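Side-chain contacts in Bd3460 (PDB 5CEC), which binds the predatory endopeptidase Bd3459 as its ankyrin-repeat immunity protein and probably protects Bdellovibrio from its own enzyme during prey invasion: residues Ala32-Ala37 with Leu67-Met72; Met136-Ala139 with Thr145-Ser148; Glu165-Ala170 with Asp181-Lys186. All coordinates share one frame; numbering follows the deposited sequence.

Contact 1. Residues Ala32-Ala37 with Leu67-Met72; sequences ALNEAA and LMNAAM
N69 and A70 on helix 66-72 meet N34 and A37 on helix 31-39. The flat amide of N69 lies against the backbone and CB of N34: ND2 is 3.5 Å from N34 CB. The two amide planes are 15° apart, yet the side chains run across each other at about a right angle. No hydrogen bond joins them. N69 OD1 also comes near N34 O, but both are acceptors and no bond forms. One turn on, A37 CB rests against N69 CB at 3.9 Å. A70 CA donates a C-H...O contact to A37 O at 3.3 Å, with 152° at the hydrogen. The small A37 and A70 are consistent with this closeness; their CA atoms are 4.7 Å apart. The axes of segments 32-37 and 67-72 approach to 7.9 Å and are 20° from parallel. Further out, N69 ND2 gives a hydrogen bond to T65 O, just ahead of helix 66-72. A37 O also accepts a hydrogen bond from N75 ND2. P66 packs against N34 and L33. The amide of N69 is thus held by the residue that leads into its helix, and the two neighbouring helices are joined by close van der Waals packing plus one weak C-H...O contact.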
ATOM      1  N   ALA B  32      -8.919   4.338  22.085  1.00 34.23           N
ATOM      2  CA  ALA B  32      -9.109   3.037  21.437  1.00 33.74           C
ATOM      3  C   ALA B  32      -9.959   3.128  20.167  1.00 33.12           C
ATOM      4  O   ALA B  32      -9.627   2.507  19.159  1.00 34.60           O
ATOM      5  CB  ALA B  32      -9.724   2.049  22.412  1.00 33.38           C
ATOM      6  N   LEU B  33     -11.057   3.884  20.228  1.00 31.99           N
ATOM      7  CA  LEU B  33     -11.891   4.102  19.056  1.00 29.72           C
ATOM      8  C   LEU B  33     -11.105   4.795  17.932  1.00 27.14           C
ATOM      9  O   LEU B  33     -11.170   4.377  16.749  1.00 28.82           O
ATOM     10  CB  LEU B  33     -13.111   4.955  19.376  1.00 30.17           C
ATOM     11  CG  LEU B  33     -13.993   5.402  18.201  1.00 28.26           C
ATOM     12  CD1 LEU B  33     -14.465   4.254  17.324  1.00 30.62           C
ATOM     13  CD2 LEU B  33     -15.202   6.176  18.692  1.00 28.09           C
ATOM     14  N   ASN B  34     -10.408   5.874  18.284  1.00 27.34           N
ATOM     15  CA  ASN B  34      -9.622   6.632  17.289  1.00 26.06           C
ATOM     16  C   ASN B  34      -8.559   5.780  16.607  1.00 25.20           C
ATOM     17  O   ASN B  34      -8.406   5.839  15.389  1.00 26.67           O
ATOM     18  CB  ASN B  34      -9.015   7.899  17.900  1.00 25.96           C
ATOM     19  CG  ASN B  34     -10.070   8.914  18.290  1.00 29.55           C
ATOM     20  OD1 ASN B  34     -11.239   8.811  17.885  1.00 28.47           O
ATOM     21  ND2 ASN B  34      -9.686   9.874  19.102  1.00 32.01           N
ATOM     22  N   GLU B  35      -7.874   4.947  17.392  1.00 28.42           N
ATOM     23  CA  GLU B  35      -6.894   4.003  16.853  1.00 29.46           C
ATOM     24  C   GLU B  35      -7.520   2.948  15.929  1.00 29.02           C
ATOM     25  O   GLU B  35      -7.046   2.725  14.808  1.00 30.95           O
ATOM     26  CB  GLU B  35      -6.083   3.368  17.997  1.00 33.82           C
ATOM     27  CG  GLU B  35      -5.121   4.368  18.644  1.00 39.72           C
ATOM     28  CD  GLU B  35      -4.265   3.794  19.763  1.00 44.34           C
ATOM     29  OE1 GLU B  35      -4.553   2.688  20.259  1.00 51.02           O
ATOM     30  OE2 GLU B  35      -3.287   4.466  20.156  1.00 49.03           O
ATOM     31  N   ALA B  36      -8.627   2.350  16.358  1.00 28.43           N
ATOM     32  CA  ALA B  36      -9.323   1.377  15.506  1.00 29.28           C
ATOM     33  C   ALA B  36      -9.804   2.005  14.202  1.00 26.33           C
ATOM     34  O   ALA B  36      -9.719   1.391  13.133  1.00 27.16           O
ATOM     35  CB  ALA B  36     -10.485   0.756  16.270  1.00 30.11           C
ATOM     36  N   ALA B  37     -10.276   3.245  14.304  1.00 26.01           N
ATOM     37  CA  ALA B  37     -10.764   3.964  13.132  1.00 23.60           C
ATOM     38  C   ALA B  37      -9.665   4.232  12.098  1.00 23.03           C
ATOM     39  O   ALA B  37      -9.895   4.100  10.891  1.00 24.08           O
ATOM     40  CB  ALA B  37     -11.441   5.265  13.534  1.00 23.63           C
ATOM     41  N   LEU B  67     -13.949  10.258  12.887  1.00 16.83           N
ATOM     42  CA  LEU B  67     -14.127  10.408  11.449  1.00 17.10           C
ATOM     43  C   LEU B  67     -12.832  10.824  10.763  1.00 16.95           C
ATOM     44  O   LEU B  67     -12.527  10.341   9.664  1.00 16.10           O
ATOM     45  CB  LEU B  67     -15.239  11.424  11.155  1.00 16.32           C
ATOM     46  CG  LEU B  67     -15.602  11.564   9.682  1.00 16.68           C
ATOM     47  CD1 LEU B  67     -16.225  10.306   9.141  1.00 17.53           C
ATOM     48  CD2 LEU B  67     -16.481  12.766   9.444  1.00 17.62           C
ATOM     49  N   MET B  68     -12.099  11.762  11.360  1.00 16.12           N
ATOM     50  CA  MET B  68     -10.805  12.172  10.786  1.00 15.60           C
ATOM     51  C   MET B  68      -9.845  11.005  10.700  1.00 16.42           C
ATOM     52  O   MET B  68      -9.143  10.868   9.699  1.00 17.64           O
ATOM     53  CB  MET B  68     -10.168  13.293  11.589  1.00 15.91           C
ATOM     54  CG  MET B  68     -10.865  14.636  11.504  1.00 15.72           C
ATOM     55  SD  MET B  68     -10.189  15.664  12.823  1.00 17.34           S
ATOM     56  CE  MET B  68     -11.514  16.835  13.012  1.00 18.62           C
ATOM     57  N   ASN B  69      -9.777  10.212  11.758  1.00 17.50           N
ATOM     58  CA  ASN B  69      -8.951   9.028  11.752  1.00 18.96           C
ATOM     59  C   ASN B  69      -9.334   8.045  10.657  1.00 18.75           C
ATOM     60  O   ASN B  69      -8.461   7.539   9.955  1.00 19.57           O
ATOM     61  CB  ASN B  69      -9.023   8.353  13.123  1.00 19.92           C
ATOM     62  CG  ASN B  69      -8.067   8.946  14.120  1.00 21.51           C
ATOM     63  OD1 ASN B  69      -6.892   8.633  14.098  1.00 26.14           O
ATOM     64  ND2 ASN B  69      -8.565   9.795  15.009  1.00 21.64           N
ATOM     65  N   ALA B  70     -10.631   7.762  10.500  1.00 17.75           N
ATOM     66  CA  ALA B  70     -11.090   6.836   9.472  1.00 17.98           C
ATOM     67  C   ALA B  70     -10.777   7.371   8.075  1.00 16.89           C
ATOM     68  O   ALA B  70     -10.407   6.614   7.182  1.00 19.11           O
ATOM     69  CB  ALA B  70     -12.576   6.593   9.612  1.00 19.10           C
ATOM     70  N   ALA B  71     -10.980   8.670   7.877  1.00 16.64           N
ATOM     71  CA  ALA B  71     -10.722   9.306   6.591  1.00 17.64           C
ATOM     72  C   ALA B  71      -9.237   9.269   6.216  1.00 17.60           C
ATOM     73  O   ALA B  71      -8.903   8.922   5.085  1.00 19.03           O
ATOM     74  CB  ALA B  71     -11.231  10.725   6.585  1.00 18.20           C
ATOM     75  N   MET B  72      -8.381   9.648   7.164  1.00 18.35           N
ATOM     76  CA  MET B  72      -6.921   9.666   6.963  1.00 18.18           C
ATOM     77  C   MET B  72      -6.400   8.276   6.616  1.00 18.97           C
ATOM     78  O   MET B  72      -5.518   8.125   5.786  1.00 21.80           O
ATOM     79  CB  MET B  72      -6.213  10.171   8.228  1.00 21.26           C
ATOM     80  CG  MET B  72      -4.684  10.094   8.223  1.00 24.16           C
ATOM     81  SD  MET B  72      -3.948  10.996   9.597  1.00 27.98           S
ATOM     82  CE  MET B  72      -5.005  10.378  10.842  1.00 30.93           C
TER

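Contact 2. Residues Met136-Ala139 with Thr145-Ser148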
ATOM      1  N   MET B 136      -7.292  22.530  -5.133  1.00 13.80           N
ATOM      2  CA  MET B 136      -5.931  22.478  -5.655  1.00 14.00           C
ATOM      3  C   MET B 136      -5.252  21.146  -5.430  1.00 13.77           C
ATOM      4  O   MET B 136      -4.597  20.616  -6.311  1.00 14.13           O
ATOM      5  CB  MET B 136      -5.071  23.597  -5.048  1.00 15.36           C
ATOM      6  CG  MET B 136      -5.414  24.935  -5.597  1.00 16.14           C
ATOM      7  SD  MET B 136      -4.632  26.289  -4.705  1.00 17.78           S
ATOM      8  CE  MET B 136      -2.925  26.104  -5.196  1.00 17.82           C
ATOM      9  N   ARG B 137      -5.394  20.617  -4.240  1.00 12.96           N
ATOM     10  CA  ARG B 137      -4.766  19.371  -3.893  1.00 13.50           C
ATOM     11  C   ARG B 137      -5.340  18.226  -4.734  1.00 13.88           C
ATOM     12  O   ARG B 137      -4.605  17.374  -5.262  1.00 15.09           O
ATOM     13  CB  ARG B 137      -4.873  19.107  -2.383  1.00 14.14           C
ATOM     14  CG  ARG B 137      -4.117  17.872  -1.913  1.00 14.01           C
ATOM     15  CD  ARG B 137      -2.626  17.874  -2.227  1.00 14.20           C
ATOM     16  NE  ARG B 137      -2.006  19.144  -1.828  1.00 14.35           N
ATOM     17  CZ  ARG B 137      -1.589  19.463  -0.596  1.00 13.80           C
ATOM     18  NH1 ARG B 137      -1.597  18.567   0.368  1.00 13.77           N
ATOM     19  NH2 ARG B 137      -1.164  20.690  -0.350  1.00 13.96           N
ATOM     20  N   ALA B 138      -6.665  18.176  -4.852  1.00 13.77           N
ATOM     21  CA  ALA B 138      -7.313  17.182  -5.733  1.00 14.78           C
ATOM     22  C   ALA B 138      -6.912  17.363  -7.201  1.00 14.77           C
ATOM     23  O   ALA B 138      -6.663  16.390  -7.905  1.00 16.45           O
ATOM     24  CB  ALA B 138      -8.816  17.264  -5.577  1.00 15.64           C
ATOM     25  N   ALA B 139      -6.796  18.603  -7.656  1.00 14.94           N
ATOM     26  CA  ALA B 139      -6.458  18.865  -9.056  1.00 15.98           C
ATOM     27  C   ALA B 139      -5.132  18.308  -9.452  1.00 16.47           C
ATOM     28  O   ALA B 139      -4.954  17.861 -10.578  1.00 18.29           O
ATOM     29  CB  ALA B 139      -6.511  20.356  -9.372  1.00 17.43           C
ATOM     30  N   THR B 145     -12.300  13.489  -8.206  1.00 16.96           N
ATOM     31  CA  THR B 145     -12.611  14.269  -7.014  1.00 15.86           C
ATOM     32  C   THR B 145     -12.503  15.767  -7.274  1.00 16.12           C
ATOM     33  O   THR B 145     -13.313  16.533  -6.789  1.00 16.88           O
ATOM     34  CB  THR B 145     -11.791  13.801  -5.802  1.00 15.90           C
ATOM     35  OG1 THR B 145     -12.249  12.505  -5.414  1.00 18.60           O
ATOM     36  CG2 THR B 145     -11.970  14.725  -4.611  1.00 15.97           C
ATOM     37  N   ALA B 146     -11.547  16.184  -8.094  1.00 15.95           N
ATOM     38  CA  ALA B 146     -11.483  17.591  -8.462  1.00 17.32           C
ATOM     39  C   ALA B 146     -12.826  18.026  -9.112  1.00 17.66           C
ATOM     40  O   ALA B 146     -13.350  19.105  -8.823  1.00 18.51           O
ATOM     41  CB  ALA B 146     -10.301  17.839  -9.402  1.00 19.10           C
ATOM     42  N   GLU B 147     -13.343  17.198 -10.021  1.00 18.17           N
ATOM     43  CA  GLU B 147     -14.650  17.444 -10.676  1.00 18.98           C
ATOM     44  C   GLU B 147     -15.789  17.462  -9.649  1.00 19.20           C
ATOM     45  O   GLU B 147     -16.656  18.315  -9.718  1.00 20.67           O
ATOM     46  CB  GLU B 147     -14.912  16.420 -11.792  1.00 21.82           C
ATOM     47  CG  GLU B 147     -13.992  16.597 -12.969  1.00 25.67           C
ATOM     48  CD  GLU B 147     -14.205  15.652 -14.117  1.00 32.14           C
ATOM     49  OE1 GLU B 147     -14.605  14.492 -13.908  1.00 39.13           O
ATOM     50  OE2 GLU B 147     -13.935  16.083 -15.260  1.00 39.92           O
ATOM     51  N   SER B 148     -15.787  16.524  -8.705  1.00 17.98           N
ATOM     52  CA  SER B 148     -16.806  16.513  -7.673  1.00 18.84           C
ATOM     53  C   SER B 148     -16.811  17.782  -6.832  1.00 17.15           C
ATOM     54  O   SER B 148     -17.873  18.275  -6.446  1.00 19.69           O
ATOM     55  CB  SER B 148     -16.683  15.280  -6.791  1.00 19.33           C
ATOM     56  OG  SER B 148     -16.930  14.085  -7.539  1.00 21.14           O
TER
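Helices 134-141 and 143-152 form a helix-turn-helix pair in the ankyrin-repeat region, and in this contact they meet through alanines. A138 and A146 are the centre. Their CA atoms are 5.0 Å apart. A138 CB points at the other helix and lands on backbone, 3.9 Å from A146 N, with A146 CB at 4.1 Å. A146 CB in turn reaches the A139 backbone, 4.0 Å from A139 N. Each methyl therefore touches main chain as well as the other methyl. T145 adds one branch at the side: its CG2 is 4.2 Å from A138 CB. With chi1 at -69°, CG2 is anti to the backbone N, while OG1 lies beside that N. The hydroxyl bonds to E113 on helix 109-117, whose carboxylate also bonds S148 OG. T145 thus touches A138 through CG2 and both packs on and bonds to helix 109-117. On the other flank, A139 touches L183 and A146 touches F182, both on helix 177-185. No hydrogen bond crosses between the two segments, and all four touching residues are buried. Alanines in a first helix, packed on an antiparallel second helix across a short turn, are as in ankyrin repeats, consistent with the family of both helices.

Contact 3. Residues Glu165-Ala170 with Asp181-Lys186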
ATOM      1  N   GLU B 165      -1.875  31.719  -5.365  1.00 15.57           N
ATOM      2  CA  GLU B 165      -1.799  30.755  -6.456  1.00 15.93           C
ATOM      3  C   GLU B 165      -3.040  29.890  -6.501  1.00 15.73           C
ATOM      4  O   GLU B 165      -3.583  29.501  -5.466  1.00 16.02           O
ATOM      5  CB  GLU B 165      -0.549  29.873  -6.272  1.00 15.55           C
ATOM      6  CG  GLU B 165       0.720  30.677  -6.465  1.00 17.45           C
ATOM      7  CD  GLU B 165       1.994  29.855  -6.550  1.00 16.31           C
ATOM      8  OE1 GLU B 165       1.955  28.624  -6.302  1.00 16.72           O
ATOM      9  OE2 GLU B 165       3.045  30.454  -6.845  1.00 18.57           O
ATOM     10  N   THR B 166      -3.476  29.588  -7.721  1.00 16.17           N
ATOM     11  CA  THR B 166      -4.527  28.628  -8.009  1.00 15.16           C
ATOM     12  C   THR B 166      -3.919  27.321  -8.498  1.00 14.95           C
ATOM     13  O   THR B 166      -2.693  27.169  -8.638  1.00 15.85           O
ATOM     14  CB  THR B 166      -5.442  29.209  -9.086  1.00 16.11           C
ATOM     15  OG1 THR B 166      -4.642  29.440 -10.245  1.00 16.80           O
ATOM     16  CG2 THR B 166      -6.066  30.510  -8.620  1.00 18.00           C
ATOM     17  N   ALA B 167      -4.785  26.352  -8.747  1.00 14.25           N
ATOM     18  CA  ALA B 167      -4.359  25.040  -9.274  1.00 14.54           C
ATOM     19  C   ALA B 167      -3.534  25.138 -10.530  1.00 14.36           C
ATOM     20  O   ALA B 167      -2.626  24.337 -10.736  1.00 14.87           O
ATOM     21  CB  ALA B 167      -5.563  24.155  -9.512  1.00 15.45           C
ATOM     22  N   LEU B 168      -3.841  26.127 -11.374  1.00 13.60           N
ATOM     23  CA  LEU B 168      -3.055  26.327 -12.593  1.00 14.76           C
ATOM     24  C   LEU B 168      -1.569  26.478 -12.298  1.00 14.15           C
ATOM     25  O   LEU B 168      -0.742  26.008 -13.070  1.00 14.52           O
ATOM     26  CB  LEU B 168      -3.590  27.526 -13.380  1.00 15.36           C
ATOM     27  CG  LEU B 168      -3.045  27.643 -14.808  1.00 17.58           C
ATOM     28  CD1 LEU B 168      -3.606  26.545 -15.705  1.00 19.51           C
ATOM     29  CD2 LEU B 168      -3.431  28.975 -15.406  1.00 18.40           C
ATOM     30  N   PHE B 169      -1.242  27.155 -11.206  1.00 14.42           N
ATOM     31  CA  PHE B 169       0.161  27.353 -10.813  1.00 14.12           C
ATOM     32  C   PHE B 169       0.802  26.039 -10.371  1.00 14.26           C
ATOM     33  O   PHE B 169       1.961  25.749 -10.704  1.00 15.43           O
ATOM     34  CB  PHE B 169       0.242  28.358  -9.651  1.00 15.18           C
ATOM     35  CG  PHE B 169       0.008  29.776 -10.053  1.00 15.36           C
ATOM     36  CD1 PHE B 169      -1.251  30.250 -10.405  1.00 16.27           C
ATOM     37  CD2 PHE B 169       1.058  30.664 -10.066  1.00 16.14           C
ATOM     38  CE1 PHE B 169      -1.422  31.563 -10.754  1.00 15.69           C
ATOM     39  CE2 PHE B 169       0.893  31.977 -10.417  1.00 16.69           C
ATOM     40  CZ  PHE B 169      -0.355  32.442 -10.750  1.00 16.75           C
ATOM     41  N   ALA B 170       0.077  25.247  -9.579  1.00 14.01           N
ATOM     42  CA  ALA B 170       0.628  23.976  -9.115  1.00 14.68           C
ATOM     43  C   ALA B 170       0.920  23.024 -10.259  1.00 14.82           C
ATOM     44  O   ALA B 170       1.963  22.393 -10.308  1.00 14.90           O
ATOM     45  CB  ALA B 170      -0.329  23.331  -8.126  1.00 15.80           C
ATOM     46  N   ASP B 181      -5.011  21.552 -19.602  1.00 16.75           N
ATOM     47  CA  ASP B 181      -6.243  21.547 -20.375  1.00 18.21           C
ATOM     48  C   ASP B 181      -7.456  21.256 -19.504  1.00 17.89           C
ATOM     49  O   ASP B 181      -8.490  21.855 -19.719  1.00 19.17           O
ATOM     50  CB  ASP B 181      -6.157  20.493 -21.497  1.00 20.53           C
ATOM     51  CG  ASP B 181      -5.211  20.888 -22.644  1.00 25.41           C
ATOM     52  OD1 ASP B 181      -4.825  22.058 -22.786  1.00 31.14           O
ATOM     53  OD2 ASP B 181      -4.875  19.992 -23.429  1.00 32.49           O
ATOM     54  N   PHE B 182      -7.340  20.302 -18.562  1.00 16.53           N
ATOM     55  CA  PHE B 182      -8.407  20.030 -17.622  1.00 17.23           C
ATOM     56  C   PHE B 182      -8.811  21.298 -16.895  1.00 17.14           C
ATOM     57  O   PHE B 182     -10.024  21.599 -16.817  1.00 17.26           O
ATOM     58  CB  PHE B 182      -8.006  18.907 -16.632  1.00 17.67           C
ATOM     59  CG  PHE B 182      -8.929  18.761 -15.452  1.00 18.87           C
ATOM     60  CD1 PHE B 182     -10.171  18.172 -15.606  1.00 21.12           C
ATOM     61  CD2 PHE B 182      -8.609  19.247 -14.202  1.00 19.56           C
ATOM     62  CE1 PHE B 182     -11.047  18.046 -14.530  1.00 22.64           C
ATOM     63  CE2 PHE B 182      -9.471  19.112 -13.134  1.00 21.62           C
ATOM     64  CZ  PHE B 182     -10.694  18.522 -13.294  1.00 22.28           C
ATOM     65  N   LEU B 183      -7.837  22.032 -16.373  1.00 15.10           N
ATOM     66  CA  LEU B 183      -8.155  23.220 -15.602  1.00 14.97           C
ATOM     67  C   LEU B 183      -8.787  24.291 -16.453  1.00 14.77           C
ATOM     68  O   LEU B 183      -9.744  24.946 -16.030  1.00 16.48           O
ATOM     69  CB  LEU B 183      -6.954  23.751 -14.851  1.00 15.02           C
ATOM     70  CG  LEU B 183      -6.420  22.801 -13.762  1.00 15.76           C
ATOM     71  CD1 LEU B 183      -5.142  23.395 -13.186  1.00 16.62           C
ATOM     72  CD2 LEU B 183      -7.424  22.564 -12.655  1.00 15.99           C
ATOM     73  N   ILE B 184      -8.302  24.436 -17.678  1.00 15.70           N
ATOM     74  CA  ILE B 184      -8.882  25.412 -18.596  1.00 16.38           C
ATOM     75  C   ILE B 184     -10.317  25.037 -18.929  1.00 16.25           C
ATOM     76  O   ILE B 184     -11.187  25.913 -18.954  1.00 18.01           O
ATOM     77  CB  ILE B 184      -7.989  25.587 -19.822  1.00 18.24           C
ATOM     78  CG1 ILE B 184      -6.712  26.325 -19.428  1.00 19.02           C
ATOM     79  CG2 ILE B 184      -8.733  26.316 -20.932  1.00 19.58           C
ATOM     80  CD1 ILE B 184      -5.666  26.439 -20.509  1.00 21.36           C
ATOM     81  N   LYS B 185     -10.553  23.750 -19.200  1.00 16.10           N
ATOM     82  CA  LYS B 185     -11.892  23.235 -19.471  1.00 18.65           C
ATOM     83  C   LYS B 185     -12.868  23.517 -18.331  1.00 17.97           C
ATOM     84  O   LYS B 185     -14.054  23.724 -18.571  1.00 21.66           O
ATOM     85  CB  LYS B 185     -11.811  21.754 -19.858  1.00 21.80           C
ATOM     86  CG  LYS B 185     -11.312  21.579 -21.302  1.00 27.62           C
ATOM     87  CD  LYS B 185     -10.857  20.165 -21.611  1.00 32.41           C
ATOM     88  CE  LYS B 185     -11.997  19.179 -21.527  1.00 35.89           C
ATOM     89  NZ  LYS B 185     -11.532  17.810 -21.900  1.00 39.35           N
ATOM     90  N   LYS B 186     -12.344  23.638 -17.106  1.00 17.83           N
ATOM     91  CA  LYS B 186     -13.157  23.980 -15.937  1.00 18.67           C
ATOM     92  C   LYS B 186     -13.186  25.444 -15.601  1.00 19.16           C
ATOM     93  O   LYS B 186     -13.749  25.811 -14.575  1.00 21.46           O
ATOM     94  CB  LYS B 186     -12.667  23.184 -14.718  1.00 20.70           C
ATOM     95  CG  LYS B 186     -12.769  21.679 -14.888  1.00 23.90           C
ATOM     96  CD  LYS B 186     -14.150  21.218 -15.324  1.00 27.48           C
ATOM     97  CE  LYS B 186     -14.266  19.712 -15.358  1.00 33.63           C
ATOM     98  NZ  LYS B 186     -15.612  19.309 -15.803  1.00 37.04           N
TER
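L183 fills the tight part of this contact. Its CD1 methyl sits at the first turn of helix 167-174, 3.5 Å from L168 N and 3.6 Å from A167 C. The same methyl lies 3.8 Å from A167 CB, and CD2 touches that CB from the other branch at 4.0 Å. L183 CG lies beside its backbone N (chi1 -65°), and the extended chi2 of 175° carries CD1 across to the facing helix. L168 closes more loosely, with its CD1 4.3 Å from L183 CD1. The backbones stay further apart than the methyls: L168 CA and L183 CA are 6.7 Å from each other. F135 of helix 134-141 packs on both A167 and L183, so the apolar centre continues into the preceding helix pair. The outer side is looser. I184 is partly exposed, and its CG1 comes no nearer than 4.9 Å to L168 CD1. D181 turns away from the contact and forms a salt bridge with K219. A leucine of the second helix set against an alanine and a leucine at the start of the first belongs to the helix-turn-helix core of an ankyrin repeat, here the predicted repeat 163-195.

The three contacts follow one another along the elongated ankyrin stack. Contact 1 joins the first helices of two successive helix pairs, whereas contacts 2 and 3 each lie within one pair. Contacts 1 and 2 have centres 23 Å apart and do not touch. Contact 3 lies about 33 Å from contact 1, centre to centre, across the middle of the chain. Contacts 2 and 3 are neighbours, with centres 10 Å apart. M136 bridges them: its SD is 3.5 Å from E165 O. Bd3459 meets the first two contacts at their margins, where M72 packs on Y388 and R137 on Q400 of the Bd3459 chain. It does not touch contact 3.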